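Local coordinates for Oxidored_FMN domain-containing protein ([Pseudomonas] geniculata N1, PDB 6L6J) that acts as a 6-hydroxypseudooxynicotine amine oxidase, a flavoprotein that carries FMN and a [4Fe-4S] cluster and probably oxidises its substrate through the flavin, at residues A220-R231 and D254-W265. Numbering follows the deposited sequence.
Sequences AVAVRFAVEDRR and DLWDVNVSDWAW. With FMN (flavin mononucleotide), chain B.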
ATOM      1  N   ALA A 220      23.497   0.419  16.603  1.00 27.70           N
ATOM      2  CA  ALA A 220      22.438  -0.377  17.254  1.00 30.74           C
ATOM      3  C   ALA A 220      22.144  -1.610  16.378  1.00 31.88           C
ATOM      4  O   ALA A 220      22.194  -1.493  15.134  1.00 37.81           O
ATOM      5  CB  ALA A 220      21.207   0.465  17.453  1.00 30.92           C
ATOM      6  N   VAL A 221      21.895  -2.766  16.984  1.00 30.01           N
ATOM      7  CA  VAL A 221      21.505  -4.013  16.262  1.00 29.15           C
ATOM      8  C   VAL A 221      20.028  -4.286  16.531  1.00 28.72           C
ATOM      9  O   VAL A 221      19.694  -4.582  17.693  1.00 27.45           O
ATOM     10  CB  VAL A 221      22.364  -5.190  16.716  1.00 28.73           C
ATOM     11  CG1 VAL A 221      22.053  -6.430  15.905  1.00 28.28           C
ATOM     12  CG2 VAL A 221      23.835  -4.814  16.654  1.00 30.20           C
ATOM     13  N   ALA A 222      19.179  -4.124  15.514  1.00 27.38           N
ATOM     14  CA  ALA A 222      17.712  -4.300  15.628  1.00 27.93           C
ATOM     15  C   ALA A 222      17.326  -5.734  15.244  1.00 27.21           C
ATOM     16  O   ALA A 222      18.007  -6.343  14.438  1.00 28.42           O
ATOM     17  CB  ALA A 222      17.005  -3.282  14.768  1.00 28.58           C
ATOM     18  N   VAL A 223      16.262  -6.272  15.819  1.00 29.54           N
ATOM     19  CA  VAL A 223      15.626  -7.508  15.284  1.00 30.21           C
ATOM     20  C   VAL A 223      14.238  -7.116  14.805  1.00 30.96           C
ATOM     21  O   VAL A 223      13.457  -6.593  15.635  1.00 31.94           O
ATOM     22  CB  VAL A 223      15.567  -8.650  16.315  1.00 31.74           C
ATOM     23  CG1 VAL A 223      15.049  -9.932  15.690  1.00 32.08           C
ATOM     24  CG2 VAL A 223      16.932  -8.906  16.927  1.00 35.81           C
ATOM     25  N   ARG A 224      13.947  -7.337  13.522  1.00 30.00           N
ATOM     26  CA  ARG A 224      12.542  -7.362  13.062  1.00 29.85           C
ATOM     27  C   ARG A 224      12.063  -8.800  13.262  1.00 32.66           C
ATOM     28  O   ARG A 224      12.765  -9.726  12.798  1.00 32.56           O
ATOM     29  CB  ARG A 224      12.407  -6.844  11.635  1.00 27.81           C
ATOM     30  CG  ARG A 224      10.956  -6.721  11.200  1.00 28.76           C
ATOM     31  CD  ARG A 224      10.269  -5.396  11.456  1.00 26.58           C
ATOM     32  NE  ARG A 224       9.636  -4.926  10.236  1.00 26.41           N
ATOM     33  CZ  ARG A 224       8.526  -4.211  10.148  1.00 26.78           C
ATOM     34  NH1 ARG A 224       7.851  -3.851  11.219  1.00 27.29           N
ATOM     35  NH2 ARG A 224       8.072  -3.876   8.955  1.00 28.80           N
ATOM     36  N   PHE A 225      10.977  -8.994  14.014  1.00 34.35           N
ATOM     37  CA  PHE A 225      10.488 -10.354  14.362  1.00 34.13           C
ATOM     38  C   PHE A 225       8.964 -10.403  14.253  1.00 32.85           C
ATOM     39  O   PHE A 225       8.286  -9.589  14.897  1.00 30.96           O
ATOM     40  CB  PHE A 225      11.005 -10.796  15.734  1.00 34.60           C
ATOM     41  CG  PHE A 225      10.515 -12.153  16.174  1.00 34.44           C
ATOM     42  CD1 PHE A 225      10.784 -13.280  15.413  1.00 35.11           C
ATOM     43  CD2 PHE A 225       9.794 -12.311  17.346  1.00 33.87           C
ATOM     44  CE1 PHE A 225      10.321 -14.530  15.791  1.00 33.94           C
ATOM     45  CE2 PHE A 225       9.340 -13.565  17.729  1.00 36.30           C
ATOM     46  CZ  PHE A 225       9.597 -14.673  16.946  1.00 34.58           C
ATOM     47  N   ALA A 226       8.483 -11.315  13.404  1.00 33.98           N
ATOM     48  CA  ALA A 226       7.083 -11.783  13.359  1.00 37.76           C
ATOM     49  C   ALA A 226       6.822 -12.640  14.606  1.00 37.84           C
ATOM     50  O   ALA A 226       7.438 -13.741  14.721  1.00 34.30           O
ATOM     51  CB  ALA A 226       6.826 -12.542  12.080  1.00 38.93           C
ATOM     52  N   VAL A 227       5.978 -12.129  15.512  1.00 37.69           N
ATOM     53  CA  VAL A 227       5.655 -12.794  16.807  1.00 41.58           C
ATOM     54  C   VAL A 227       4.609 -13.868  16.525  1.00 42.36           C
ATOM     55  O   VAL A 227       4.778 -14.988  17.048  1.00 41.25           O
ATOM     56  CB  VAL A 227       5.199 -11.811  17.906  1.00 43.23           C
ATOM     57  CG1 VAL A 227       6.352 -10.949  18.383  1.00 42.54           C
ATOM     58  CG2 VAL A 227       4.020 -10.942  17.496  1.00 43.08           C
ATOM     59  N   GLU A 228       3.619 -13.553  15.680  1.00 43.89           N
ATOM     60  CA  GLU A 228       2.590 -14.525  15.218  1.00 44.80           C
ATOM     61  C   GLU A 228       2.625 -14.636  13.687  1.00 45.50           C
ATOM     62  O   GLU A 228       2.795 -13.593  13.037  1.00 45.90           O
ATOM     63  CB  GLU A 228       1.207 -14.109  15.718  1.00 46.44           C
ATOM     64  CG  GLU A 228       0.104 -15.068  15.297  1.00 49.88           C
ATOM     65  CD  GLU A 228      -0.899 -15.436  16.377  1.00 53.13           C
ATOM     66  OE1 GLU A 228      -0.639 -15.101  17.561  1.00 54.56           O
ATOM     67  OE2 GLU A 228      -1.941 -16.065  16.032  1.00 52.47           O
ATOM     68  N   ASP A 229       2.476 -15.853  13.142  1.00 44.94           N
ATOM     69  CA  ASP A 229       2.168 -16.074  11.706  1.00 47.14           C
ATOM     70  C   ASP A 229       0.672 -16.374  11.604  1.00 51.93           C
ATOM     71  O   ASP A 229       0.251 -17.396  12.146  1.00 42.76           O
ATOM     72  CB  ASP A 229       3.043 -17.172  11.071  1.00 49.75           C
ATOM     73  CG  ASP A 229       2.691 -17.522   9.618  1.00 49.09           C
ATOM     74  OD1 ASP A 229       1.634 -18.150   9.411  1.00 47.25           O
ATOM     75  OD2 ASP A 229       3.467 -17.164   8.691  1.00 49.03           O
ATOM     76  N   ARG A 230      -0.084 -15.505  10.919  1.00 59.72           N
ATOM     77  CA  ARG A 230      -1.561 -15.613  10.771  1.00 55.97           C
ATOM     78  C   ARG A 230      -1.905 -16.271   9.431  1.00 57.60           C
ATOM     79  O   ARG A 230      -3.112 -16.417   9.152  1.00 53.16           O
ATOM     80  CB  ARG A 230      -2.194 -14.229  10.923  1.00 53.43           C
ATOM     81  CG  ARG A 230      -1.948 -13.604  12.289  1.00 54.95           C
ATOM     82  CD  ARG A 230      -2.833 -12.403  12.564  1.00 54.99           C
ATOM     83  NE  ARG A 230      -4.235 -12.767  12.734  1.00 51.37           N
ATOM     84  CZ  ARG A 230      -5.263 -11.916  12.684  1.00 55.90           C
ATOM     85  NH1 ARG A 230      -6.499 -12.366  12.830  1.00 58.73           N
ATOM     86  NH2 ARG A 230      -5.066 -10.620  12.495  1.00 53.65           N
ATOM     87  N   ARG A 231      -0.892 -16.667   8.649  1.00 66.02           N
ATOM     88  CA  ARG A 231      -1.077 -17.360   7.339  1.00 76.10           C
ATOM     89  C   ARG A 231      -1.768 -18.704   7.622  1.00 83.87           C
ATOM     90  O   ARG A 231      -2.962 -18.834   7.292  1.00 90.19           O
ATOM     91  CB  ARG A 231       0.253 -17.486   6.576  1.00 74.39           C
ATOM     92  CG  ARG A 231       0.161 -18.176   5.223  1.00 80.17           C
ATOM     93  CD  ARG A 231      -0.779 -17.502   4.218  1.00 87.40           C
ATOM     94  NE  ARG A 231      -1.404 -18.464   3.304  1.00 80.69           N
ATOM     95  CZ  ARG A 231      -0.799 -19.039   2.262  1.00 77.03           C
ATOM     96  NH1 ARG A 231      -1.458 -19.915   1.523  1.00 75.82           N
ATOM     97  NH2 ARG A 231       0.454 -18.744   1.957  1.00 75.77           N
ATOM     98  N   ASP A 254      19.389  -4.273  20.733  1.00 29.75           N
ATOM     99  CA  ASP A 254      19.258  -2.866  21.186  1.00 30.07           C
ATOM    100  C   ASP A 254      17.826  -2.398  20.896  1.00 31.09           C
ATOM    101  O   ASP A 254      17.375  -1.424  21.526  1.00 35.01           O
ATOM    102  CB  ASP A 254      20.312  -1.997  20.493  1.00 31.00           C
ATOM    103  CG  ASP A 254      21.744  -2.442  20.766  1.00 32.55           C
ATOM    104  OD1 ASP A 254      22.100  -2.518  21.956  1.00 37.16           O
ATOM    105  OD2 ASP A 254      22.491  -2.713  19.805  1.00 31.52           O
ATOM    106  N   LEU A 255      17.146  -3.055  19.954  1.00 29.65           N
ATOM    107  CA  LEU A 255      15.767  -2.710  19.519  1.00 29.89           C
ATOM    108  C   LEU A 255      15.055  -3.995  19.095  1.00 29.41           C
ATOM    109  O   LEU A 255      15.674  -4.797  18.350  1.00 29.96           O
ATOM    110  CB  LEU A 255      15.850  -1.711  18.356  1.00 32.77           C
ATOM    111  CG  LEU A 255      14.539  -1.280  17.676  1.00 32.89           C
ATOM    112  CD1 LEU A 255      13.818  -0.196  18.458  1.00 34.04           C
ATOM    113  CD2 LEU A 255      14.813  -0.745  16.276  1.00 34.67           C
ATOM    114  N   TRP A 256      13.827  -4.186  19.576  1.00 27.84           N
ATOM    115  CA  TRP A 256      12.850  -5.166  19.041  1.00 26.42           C
ATOM    116  C   TRP A 256      11.906  -4.440  18.082  1.00 26.63           C
ATOM    117  O   TRP A 256      11.150  -3.564  18.559  1.00 28.26           O
ATOM    118  CB  TRP A 256      12.080  -5.835  20.174  1.00 27.24           C
ATOM    119  CG  TRP A 256      12.895  -6.844  20.914  1.00 29.16           C
ATOM    120  CD1 TRP A 256      13.578  -6.662  22.080  1.00 29.06           C
ATOM    121  CD2 TRP A 256      13.109  -8.211  20.530  1.00 29.19           C
ATOM    122  NE1 TRP A 256      14.202  -7.824  22.442  1.00 29.27           N
ATOM    123  CE2 TRP A 256      13.943  -8.786  21.508  1.00 28.33           C
ATOM    124  CE3 TRP A 256      12.665  -9.006  19.467  1.00 30.73           C
ATOM    125  CZ2 TRP A 256      14.356 -10.112  21.446  1.00 29.53           C
ATOM    126  CZ3 TRP A 256      13.071 -10.324  19.414  1.00 32.31           C
ATOM    127  CH2 TRP A 256      13.903 -10.867  20.394  1.00 30.33           C
ATOM    128  N   ASP A 257      11.945  -4.788  16.793  1.00 25.48           N
ATOM    129  CA  ASP A 257      10.939  -4.350  15.781  1.00 26.76           C
ATOM    130  C   ASP A 257       9.943  -5.499  15.548  1.00 26.68           C
ATOM    131  O   ASP A 257      10.369  -6.535  14.964  1.00 28.11           O
ATOM    132  CB  ASP A 257      11.608  -3.893  14.477  1.00 25.11           C
ATOM    133  CG  ASP A 257      10.627  -3.260  13.504  1.00 25.20           C
ATOM    134  OD1 ASP A 257       9.400  -3.511  13.632  1.00 25.67           O
ATOM    135  OD2 ASP A 257      11.085  -2.503  12.642  1.00 26.71           O
ATOM    136  N   VAL A 258       8.683  -5.354  15.993  1.00 25.08           N
ATOM    137  CA  VAL A 258       7.751  -6.521  16.118  1.00 26.42           C
ATOM    138  C   VAL A 258       6.433  -6.265  15.373  1.00 26.88           C
ATOM    139  O   VAL A 258       5.811  -5.179  15.531  1.00 25.22           O
ATOM    140  CB  VAL A 258       7.513  -6.969  17.579  1.00 26.28           C
ATOM    141  CG1 VAL A 258       8.764  -7.596  18.184  1.00 26.24           C
ATOM    142  CG2 VAL A 258       6.959  -5.856  18.458  1.00 24.75           C
ATOM    143  N   ASN A 259       6.015  -7.291  14.626  1.00 29.03           N
ATOM    144  CA  ASN A 259       4.817  -7.280  13.750  1.00 33.53           C
ATOM    145  C   ASN A 259       4.266  -8.711  13.624  1.00 34.79           C
ATOM    146  O   ASN A 259       4.767  -9.605  14.336  1.00 34.83           O
ATOM    147  CB  ASN A 259       5.158  -6.622  12.407  1.00 33.09           C
ATOM    148  CG  ASN A 259       6.082  -7.460  11.545  1.00 32.16           C
ATOM    149  OD1 ASN A 259       6.571  -8.512  11.977  1.00 31.14           O
ATOM    150  ND2 ASN A 259       6.338  -6.989  10.329  1.00 28.71           N
ATOM    151  N   VAL A 260       3.290  -8.926  12.735  1.00 38.50           N
ATOM    152  CA  VAL A 260       2.628 -10.255  12.532  1.00 38.78           C
ATOM    153  C   VAL A 260       3.079 -10.843  11.184  1.00 41.07           C
ATOM    154  O   VAL A 260       3.154 -10.097  10.173  1.00 35.44           O
ATOM    155  CB  VAL A 260       1.099 -10.137  12.635  1.00 36.45           C
ATOM    156  CG1 VAL A 260       0.688  -9.614  14.001  1.00 36.41           C
ATOM    157  CG2 VAL A 260       0.508  -9.268  11.532  1.00 36.94           C
ATOM    158  N   SER A 261       3.369 -12.146  11.163  1.00 44.61           N
ATOM    159  CA  SER A 261       3.868 -12.846   9.948  1.00 46.92           C
ATOM    160  C   SER A 261       2.761 -12.968   8.891  1.00 46.49           C
ATOM    161  O   SER A 261       1.543 -13.178   9.221  1.00 43.11           O
ATOM    162  CB  SER A 261       4.477 -14.201  10.207  1.00 53.32           C
ATOM    163  OG  SER A 261       5.108 -14.691   9.016  1.00 49.65           O
ATOM    164  N   ASP A 262       3.257 -12.873   7.660  1.00 43.72           N
ATOM    165  CA  ASP A 262       2.568 -12.741   6.355  1.00 41.72           C
ATOM    166  C   ASP A 262       2.152 -11.281   6.126  1.00 38.36           C
ATOM    167  O   ASP A 262       1.473 -10.695   6.981  1.00 38.16           O
ATOM    168  CB  ASP A 262       1.445 -13.750   6.162  1.00 44.74           C
ATOM    169  CG  ASP A 262       1.190 -14.031   4.684  1.00 44.31           C
ATOM    170  OD1 ASP A 262       2.143 -14.448   3.985  1.00 42.77           O
ATOM    171  OD2 ASP A 262       0.052 -13.785   4.227  1.00 49.59           O
ATOM    172  N   TRP A 263       2.590 -10.749   4.979  1.00 35.73           N
ATOM    173  CA  TRP A 263       2.427  -9.343   4.554  1.00 32.98           C
ATOM    174  C   TRP A 263       0.941  -8.953   4.571  1.00 30.91           C
ATOM    175  O   TRP A 263       0.649  -7.808   4.933  1.00 32.43           O
ATOM    176  CB  TRP A 263       3.098  -9.174   3.188  1.00 32.89           C
ATOM    177  CG  TRP A 263       3.444  -7.759   2.821  1.00 34.95           C
ATOM    178  CD1 TRP A 263       3.265  -6.628   3.569  1.00 36.11           C
ATOM    179  CD2 TRP A 263       4.039  -7.326   1.583  1.00 35.19           C
ATOM    180  NE1 TRP A 263       3.679  -5.523   2.872  1.00 38.04           N
ATOM    181  CE2 TRP A 263       4.142  -5.921   1.646  1.00 35.29           C
ATOM    182  CE3 TRP A 263       4.477  -7.987   0.427  1.00 35.92           C
ATOM    183  CZ2 TRP A 263       4.680  -5.174   0.602  1.00 38.62           C
ATOM    184  CZ3 TRP A 263       5.011  -7.240  -0.610  1.00 36.39           C
ATOM    185  CH2 TRP A 263       5.104  -5.852  -0.523  1.00 37.19           C
ATOM    186  N   ALA A 264       0.045  -9.876   4.223  1.00 30.10           N
ATOM    187  CA  ALA A 264      -1.406  -9.636   4.034  1.00 29.01           C
ATOM    188  C   ALA A 264      -2.052  -9.331   5.386  1.00 29.82           C
ATOM    189  O   ALA A 264      -3.127  -8.672   5.392  1.00 28.31           O
ATOM    190  CB  ALA A 264      -2.054 -10.834   3.375  1.00 27.14           C
ATOM    191  N   TRP A 265      -1.412  -9.806   6.468  1.00 30.31           N
ATOM    192  CA  TRP A 265      -1.811  -9.565   7.881  1.00 31.70           C
ATOM    193  C   TRP A 265      -1.007  -8.409   8.514  1.00 31.54           C
ATOM    194  O   TRP A 265      -1.506  -7.773   9.470  1.00 37.13           O
ATOM    195  CB  TRP A 265      -1.654 -10.872   8.658  1.00 33.27           C
ATOM    196  CG  TRP A 265      -2.414 -12.019   8.077  1.00 33.25           C
ATOM    197  CD1 TRP A 265      -1.952 -12.958   7.197  1.00 33.45           C
ATOM    198  CD2 TRP A 265      -3.781 -12.362   8.350  1.00 33.04           C
ATOM    199  NE1 TRP A 265      -2.940 -13.860   6.896  1.00 34.57           N
ATOM    200  CE2 TRP A 265      -4.072 -13.523   7.602  1.00 34.61           C
ATOM    201  CE3 TRP A 265      -4.784 -11.796   9.138  1.00 33.55           C
ATOM    202  CZ2 TRP A 265      -5.326 -14.131   7.634  1.00 35.06           C
ATOM    203  CZ3 TRP A 265      -6.025 -12.393   9.159  1.00 37.67           C
ATOM    204  CH2 TRP A 265      -6.288 -13.553   8.428  1.00 34.96           C
TER
HETATM  205  N1  FMN B 701       8.360  -4.921   5.702  1.00 30.60           N
HETATM  206  C2  FMN B 701       9.628  -5.445   5.691  1.00 31.69           C
HETATM  207  O2  FMN B 701      10.033  -5.982   6.726  1.00 34.56           O
HETATM  208  N3  FMN B 701      10.470  -5.388   4.651  1.00 29.69           N
HETATM  209  C4  FMN B 701      10.107  -4.790   3.504  1.00 28.54           C
HETATM  210  O4  FMN B 701      10.880  -4.742   2.549  1.00 23.32           O
HETATM  211  C4A FMN B 701       8.737  -4.213   3.405  1.00 29.52           C
HETATM  212  N5  FMN B 701       8.306  -3.602   2.275  1.00 29.28           N
HETATM  213  C5A FMN B 701       7.082  -3.026   2.263  1.00 30.51           C
HETATM  214  C6  FMN B 701       6.662  -2.331   1.132  1.00 28.75           C
HETATM  215  C7  FMN B 701       5.420  -1.730   1.136  1.00 27.65           C
HETATM  216  C7M FMN B 701       4.964  -1.051  -0.097  1.00 29.78           C
HETATM  217  C8  FMN B 701       4.556  -1.783   2.322  1.00 28.42           C
HETATM  218  C8M FMN B 701       3.188  -1.168   2.334  1.00 33.08           C
HETATM  219  C9  FMN B 701       4.954  -2.459   3.445  1.00 27.87           C
HETATM  220  C9A FMN B 701       6.194  -3.080   3.480  1.00 28.46           C
HETATM  221  N10 FMN B 701       6.640  -3.736   4.636  1.00 28.02           N
HETATM  222  C10 FMN B 701       7.892  -4.299   4.614  1.00 27.22           C
HETATM  223  C1' FMN B 701       5.814  -3.828   5.882  1.00 29.24           C
HETATM  224  C2' FMN B 701       5.917  -2.546   6.688  1.00 26.33           C
HETATM  225  O2' FMN B 701       7.250  -2.461   7.158  1.00 25.77           O
HETATM  226  C3' FMN B 701       4.987  -2.518   7.863  1.00 27.04           C
HETATM  227  O3' FMN B 701       5.373  -3.542   8.780  1.00 29.14           O
HETATM  228  C4' FMN B 701       3.512  -2.693   7.503  1.00 26.57           C
HETATM  229  O4' FMN B 701       3.184  -1.895   6.340  1.00 27.59           O
HETATM  230  C5' FMN B 701       2.611  -2.350   8.681  1.00 22.79           C
HETATM  231  O5' FMN B 701       2.816  -0.988   9.014  1.00 24.04           O
HETATM  232  P   FMN B 701       1.847   0.162   8.413  1.00 25.80           P
HETATM  233  O1P FMN B 701       0.468  -0.130   8.962  1.00 23.09           O
HETATM  234  O2P FMN B 701       2.477   1.413   8.941  1.00 26.19           O
HETATM  235  O3P FMN B 701       1.942   0.021   6.906  1.00 25.32           O
HETATM  236  O   HOH W   1      -2.914  -9.143  12.122  1.00 43.74           O
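Arg-224 and Asp-257, side by side on neighbouring parallel strands, show how a TIM barrel turns a strand pair into a cofactor site. Strands 220-229 and 255-261, the fifth and sixth of the barrel, are joined through helix 241-249 in a beta-alpha-beta unit. Their backbones are paired by bonds such as Val-223 N to Leu-255 O (3.0 Å). At the start, Asp-254 OD2 accepts from Val-221 N through its anti lone pair at 2.9 Å, while Asp-254 N returns a bond to Val-221 O. On the FMN-facing side, Asp-257 OD1 takes Arg-224 NH1 in a salt bridge of 2.9 Å, met on the syn side but 35° out of the carboxylate plane; Tyr-168 OH satisfies OD2. With CG anti to the backbone N (chi1 -174°) and bends at chi2 (90°) and chi3, the arginine brings NH2 to FMN O3' (2.7 Å) and, weakly, N1, while Asn-259 ND2 lies over the guanidinium face. With a leucine at Arg-224, Asp-257 would probably lose its charged mate and the ribityl O3' this donor. Further along, Ser-261 OG donates to Asp-229 OD2 and also pairs with Gln-179. Beyond the strands, Arg-230 CB sits over the Trp-265 five-membered ring. The chemistry implies an arginine steadied by Asp-257, with a long, weak ion pair from NE to Glu-103, and perhaps able to help stabilise negative charge near N1 of the reduced flavin.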